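Local coordinates for leucyl-trna synthetase (Plasmodium falciparum, PDB 5FOD), which probably attaches leucine to its cognate tRNA using ATP and, through the editing domain present here, probably hydrolyses mischarged tRNA, at residues E71-K76 with E142-C147. The protein carries 1 engineered substitution. Sequence-based numbering, arbitrary orientation.
Sequences EDLKNK and EIINSC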
loop_
_atom_site.group_PDB
_atom_site.type_symbol
_atom_site.label_atom_id
_atom_site.label_comp_id
_atom_site.label_asym_id
_atom_site.label_seq_id
_atom_site.Cartn_x
_atom_site.Cartn_y
_atom_site.Cartn_z
ATOM N N GLU A 71 -9.683 -23.894 18.032
ATOM C CA GLU A 71 -8.607 -23.360 18.853
ATOM C C GLU A 71 -7.226 -23.706 18.334
ATOM O O GLU A 71 -6.317 -22.928 18.546
ATOM C CB GLU A 71 -8.750 -23.772 20.320
ATOM C CG GLU A 71 -10.134 -23.472 20.878
ATOM C CD GLU A 71 -10.647 -22.063 20.617
ATOM O OE1 GLU A 71 -10.237 -21.130 21.346
ATOM O OE2 GLU A 71 -11.483 -21.898 19.698
ATOM N N ASP A 72 -7.079 -24.848 17.673
ATOM C CA ASP A 72 -5.902 -25.149 16.826
ATOM C C ASP A 72 -5.622 -23.979 15.860
ATOM O O ASP A 72 -4.504 -23.609 15.638
ATOM C CB ASP A 72 -6.148 -26.390 15.933
ATOM C CG ASP A 72 -6.077 -27.730 16.684
ATOM O OD1 ASP A 72 -5.788 -27.784 17.898
ATOM O OD2 ASP A 72 -6.329 -28.764 16.028
ATOM N N LEU A 73 -6.681 -23.447 15.262
ATOM C CA LEU A 73 -6.569 -22.386 14.261
ATOM C C LEU A 73 -6.072 -21.090 14.918
ATOM O O LEU A 73 -5.171 -20.394 14.384
ATOM C CB LEU A 73 -7.900 -22.144 13.547
ATOM C CG LEU A 73 -8.628 -23.354 12.976
ATOM C CD1 LEU A 73 -9.853 -22.902 12.196
ATOM C CD2 LEU A 73 -7.709 -24.221 12.126
ATOM N N LYS A 74 -6.620 -20.794 16.104
ATOM C CA LYS A 74 -6.298 -19.569 16.787
ATOM C C LYS A 74 -4.844 -19.640 17.203
ATOM O O LYS A 74 -4.094 -18.706 16.952
ATOM C CB LYS A 74 -7.236 -19.346 17.972
ATOM C CG LYS A 74 -6.984 -18.085 18.781
ATOM C CD LYS A 74 -7.492 -18.211 20.219
ATOM C CE LYS A 74 -8.947 -17.853 20.313
ATOM N NZ LYS A 74 -9.533 -18.384 21.571
ATOM N N ASN A 75 -4.434 -20.762 17.786
ATOM C CA ASN A 75 -3.036 -20.968 18.180
ATOM C C ASN A 75 -2.070 -20.937 17.005
ATOM O O ASN A 75 -0.948 -20.543 17.165
ATOM C CB ASN A 75 -2.855 -22.269 18.950
ATOM C CG ASN A 75 -3.622 -22.275 20.266
ATOM O OD1 ASN A 75 -4.097 -21.225 20.731
ATOM N ND2 ASN A 75 -3.745 -23.467 20.880
ATOM N N LYS A 76 -2.511 -21.306 15.828
ATOM C CA LYS A 76 -1.690 -21.229 14.625
ATOM C C LYS A 76 -1.512 -19.764 14.195
ATOM O O LYS A 76 -0.430 -19.364 13.755
ATOM C CB LYS A 76 -2.379 -22.037 13.513
ATOM C CG LYS A 76 -1.557 -22.257 12.256
ATOM C CD LYS A 76 -1.950 -23.552 11.546
ATOM C CE LYS A 76 -0.827 -24.062 10.644
ATOM N NZ LYS A 76 -0.192 -22.992 9.815
ATOM N N GLU A 142 -9.136 -24.334 5.536
ATOM C CA GLU A 142 -8.597 -24.378 4.177
ATOM C C GLU A 142 -7.885 -23.090 3.810
ATOM O O GLU A 142 -6.900 -23.096 3.096
ATOM C CB GLU A 142 -9.703 -24.640 3.173
ATOM C CG GLU A 142 -10.262 -26.047 3.207
ATOM C CD GLU A 142 -11.469 -26.204 2.313
ATOM O OE1 GLU A 142 -12.192 -25.210 2.035
ATOM O OE2 GLU A 142 -11.695 -27.346 1.870
ATOM N N ILE A 143 -8.416 -21.977 4.294
ATOM C CA ILE A 143 -7.844 -20.680 3.990
ATOM C C ILE A 143 -6.480 -20.629 4.626
ATOM O O ILE A 143 -5.486 -20.348 3.954
ATOM C CB ILE A 143 -8.755 -19.497 4.435
ATOM C CG1 ILE A 143 -10.035 -19.469 3.588
ATOM C CG2 ILE A 143 -8.018 -18.178 4.264
ATOM C CD1 ILE A 143 -11.168 -18.591 4.109
ATOM N N ILE A 144 -6.415 -20.973 5.901
ATOM C CA ILE A 144 -5.139 -21.040 6.622
ATOM C C ILE A 144 -4.089 -21.954 5.962
ATOM O O ILE A 144 -2.907 -21.613 5.863
ATOM C CB ILE A 144 -5.364 -21.480 8.097
ATOM C CG1 ILE A 144 -6.171 -20.443 8.886
ATOM C CG2 ILE A 144 -4.030 -21.662 8.803
ATOM C CD1 ILE A 144 -6.732 -20.961 10.216
ATOM N N ASN A 145 -4.511 -23.110 5.475
ATOM C CA ASN A 145 -3.565 -24.023 4.801
ATOM C C ASN A 145 -3.222 -23.698 3.343
ATOM O O ASN A 145 -2.240 -24.240 2.805
ATOM C CB ASN A 145 -4.096 -25.448 4.896
ATOM C CG ASN A 145 -4.263 -25.930 6.331
ATOM O OD1 ASN A 145 -3.483 -25.583 7.223
ATOM N ND2 ASN A 145 -5.278 -26.763 6.546
ATOM N N SER A 146 -4.030 -22.835 2.699
ATOM C CA SER A 146 -3.959 -22.606 1.275
ATOM C C SER A 146 -3.541 -21.191 0.847
ATOM O O SER A 146 -3.093 -20.983 -0.284
ATOM C CB SER A 146 -5.298 -22.874 0.693
ATOM O OG SER A 146 -5.776 -24.157 1.059
ATOM N N CYS A 147 -3.729 -20.211 1.716
ATOM C CA CYS A 147 -3.375 -18.813 1.383
ATOM C C CYS A 147 -2.028 -18.385 1.931
ATOM O O CYS A 147 -1.851 -18.298 3.157
ATOM C CB CYS A 147 -4.443 -17.886 1.928
ATOM S SG CYS A 147 -5.988 -18.170 1.077
#
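Ile144, which packs against Leu73 and Lys76, has its carbonyl oxygen hydrogen-bonded to Lys87 NZ, which also bonds Cys147 O. Cys147 is the first residue to leave the helical conformation, so the lysine sits at the C-terminal end of helix 140-146. Its positive charge probably suits the negative end of the helix dipole. Ile143 O also takes two donors, Cys147 N at 2.8 Å and Ser146 N at 3.1 Å.

The contact between the two helices is small and made by aliphatic groups. Ile144 points at the other helix and divides its work between two branches. Its delta methyl presses on the base of Leu73, with Ile144 CD1 3.7 Å from Leu73 CB. The same methyl lies 3.9 Å from Leu73 CD2, so it touches both the root and one tip of the leucine. With chi1 at -65°, CG1 lies anti to the carbonyl carbon and CG2 anti to the backbone N, which sends the two branches to different partners. Ile144 CG2 meets the aliphatic part of Lys76, 3.9 Å from Lys76 CD. These two side chains run past each other in opposite senses. The lysine chain is extended up to a bend at chi4 (-45°), and its NZ makes a weak, long ion pair with Asp86.

Lys74 points away from helix 140-146, and its NZ forms a salt bridge with Glu71 OE1 at 2.8 Å, one turn back, on the syn side of the carboxylate. The contact is simple helix-to-helix packing at the periphery of the editing domain, the CP1 insertion of class Ia synthetases. Helix 140-146 leads into strand 149-153, which pairs in parallel with strand 88-95 of the main sheet.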